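Local atomic coordinates of oligogalacturonate lyase (Yersinia enterocolitica subsp. enterocolitica, PDB entry 3PE7), a protein that cleaves short oligogalacturonates by beta-elimination in the cytoplasm, using a seven-bladed beta-propeller that binds manganese. Residues E160-K165 against E208-L213. Residues are numbered along the deposited sequence; the frame is centred on the assembly and turned at random.
Sequences EFYFTK and EGPHDL
A chi1 of 165° throws the Tyr162 ring out across Gly209 and Pro210, while Phe163 takes a different first torsion (chi1 -58°), CG opposite its carbonyl carbon, which carries its CZ to Leu213. Pro210 CD sits over one face of the tyrosine ring, 3.9 Å from the ring centroid, in a CH-pi contact; a proline suits this place because the CD hydrogens, beside the ring nitrogen, carry a slight positive charge that the pi cloud attracts. Gly209, having no side chain, lets the loop come near: its CA lies 3.8 Å from Tyr162 CD2, at backbone angles accessible chiefly to glycine. Tyr162 CD2 is also 3.3 Å from Glu208 O. Farther out, Phe163 CZ meets Leu213 CD1 at 3.6 Å, the two side chains crossing at about a right angle. Gly209 N donates to Glu208 OE2 at 2.8 Å, and Glu208 OE1 pairs with Arg217. The contact joins the excursion that carries helix 155-161, inserted between strands 138-145 and 168-174, to the loop after strand 202-207 in the next propeller blade. Its chemistry is apolar and aromatic, implying that shape and dispersion, rather than directed polar bonds, hold these neighbouring excursions together at the surface.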
# COMPACT_ATOMS: atom_id res chain seq x y z
N GLU A 160 -20.94 -7.34 -4.60
CA GLU A 160 -22.30 -6.79 -4.70
C GLU A 160 -22.36 -5.28 -4.49
O GLU A 160 -23.26 -4.61 -5.02
CB GLU A 160 -23.24 -7.48 -3.70
CG GLU A 160 -23.48 -8.98 -4.00
CD GLU A 160 -24.04 -9.24 -5.38
OE1 GLU A 160 -25.05 -8.61 -5.76
OE2 GLU A 160 -23.47 -10.10 -6.10
N PHE A 161 -21.42 -4.75 -3.71
CA PHE A 161 -21.42 -3.33 -3.37
C PHE A 161 -21.33 -2.46 -4.63
O PHE A 161 -21.95 -1.39 -4.70
CB PHE A 161 -20.25 -3.03 -2.44
CG PHE A 161 -20.29 -1.65 -1.87
CD1 PHE A 161 -21.36 -1.23 -1.07
CD2 PHE A 161 -19.26 -0.75 -2.13
CE1 PHE A 161 -21.38 0.06 -0.54
CE2 PHE A 161 -19.28 0.54 -1.59
CZ PHE A 161 -20.35 0.94 -0.80
N TYR A 162 -20.55 -2.92 -5.59
CA TYR A 162 -20.34 -2.21 -6.86
C TYR A 162 -21.66 -1.84 -7.56
O TYR A 162 -21.82 -0.73 -8.06
CB TYR A 162 -19.46 -3.05 -7.78
CG TYR A 162 -19.45 -2.61 -9.24
CD1 TYR A 162 -20.15 -3.34 -10.21
CD2 TYR A 162 -18.75 -1.48 -9.64
CE1 TYR A 162 -20.15 -2.94 -11.55
CE2 TYR A 162 -18.74 -1.07 -10.98
CZ TYR A 162 -19.44 -1.81 -11.92
OH TYR A 162 -19.43 -1.41 -13.24
N PHE A 163 -22.61 -2.77 -7.54
CA PHE A 163 -23.87 -2.58 -8.26
C PHE A 163 -24.83 -1.61 -7.59
O PHE A 163 -25.80 -1.16 -8.22
CB PHE A 163 -24.55 -3.94 -8.47
CG PHE A 163 -23.71 -4.93 -9.22
CD1 PHE A 163 -23.73 -4.96 -10.61
CD2 PHE A 163 -22.90 -5.83 -8.53
CE1 PHE A 163 -22.94 -5.89 -11.31
CE2 PHE A 163 -22.10 -6.76 -9.23
CZ PHE A 163 -22.13 -6.79 -10.61
N THR A 164 -24.56 -1.26 -6.33
CA THR A 164 -25.40 -0.32 -5.58
C THR A 164 -25.19 1.14 -5.96
O THR A 164 -25.95 1.99 -5.53
CB THR A 164 -25.23 -0.47 -4.05
OG1 THR A 164 -23.91 -0.07 -3.68
CG2 THR A 164 -25.50 -1.90 -3.58
N LYS A 165 -24.15 1.42 -6.75
CA LYS A 165 -23.82 2.80 -7.15
C LYS A 165 -23.78 3.76 -5.97
O LYS A 165 -24.54 4.74 -5.92
CB LYS A 165 -24.80 3.31 -8.22
CG LYS A 165 -24.62 2.67 -9.58
CD LYS A 165 -25.55 3.30 -10.61
CE LYS A 165 -25.81 2.35 -11.76
NZ LYS A 165 -24.73 2.34 -12.79
N GLU A 208 -13.72 1.49 -8.52
CA GLU A 208 -13.61 0.21 -7.82
C GLU A 208 -14.74 -0.73 -8.26
O GLU A 208 -15.81 -0.28 -8.68
CB GLU A 208 -13.61 0.43 -6.30
CG GLU A 208 -13.22 -0.82 -5.47
CD GLU A 208 -11.97 -1.50 -5.99
OE1 GLU A 208 -10.88 -1.03 -5.65
OE2 GLU A 208 -12.07 -2.48 -6.75
N GLY A 209 -14.48 -2.03 -8.18
CA GLY A 209 -15.46 -3.02 -8.58
C GLY A 209 -14.81 -4.13 -9.39
O GLY A 209 -13.60 -4.08 -9.64
N PRO A 210 -15.60 -5.13 -9.79
CA PRO A 210 -15.11 -6.28 -10.54
C PRO A 210 -14.28 -5.85 -11.75
O PRO A 210 -14.73 -5.01 -12.54
CB PRO A 210 -16.40 -6.97 -11.00
CG PRO A 210 -17.40 -6.60 -9.95
CD PRO A 210 -17.06 -5.18 -9.61
N HIS A 211 -13.10 -6.44 -11.88
CA HIS A 211 -12.11 -6.05 -12.89
C HIS A 211 -12.65 -6.08 -14.31
O HIS A 211 -12.27 -5.25 -15.16
CB HIS A 211 -10.86 -6.94 -12.80
CG HIS A 211 -11.13 -8.39 -13.08
ND1 HIS A 211 -10.93 -8.96 -14.32
CD2 HIS A 211 -11.59 -9.39 -12.28
CE1 HIS A 211 -11.26 -10.24 -14.28
NE2 HIS A 211 -11.66 -10.52 -13.05
N ASP A 212 -13.53 -7.04 -14.58
CA ASP A 212 -14.05 -7.26 -15.92
C ASP A 212 -15.36 -6.53 -16.19
O ASP A 212 -15.91 -6.60 -17.29
CB ASP A 212 -14.18 -8.77 -16.21
CG ASP A 212 -15.05 -9.51 -15.19
OD1 ASP A 212 -15.10 -9.11 -14.00
OD2 ASP A 212 -15.69 -10.52 -15.59
N LEU A 213 -15.86 -5.80 -15.19
CA LEU A 213 -17.12 -5.09 -15.33
C LEU A 213 -16.99 -3.58 -15.38
O LEU A 213 -17.78 -2.91 -16.05
CB LEU A 213 -18.10 -5.49 -14.22
CG LEU A 213 -18.56 -6.95 -14.21
CD1 LEU A 213 -19.56 -7.16 -13.09
CD2 LEU A 213 -19.14 -7.39 -15.56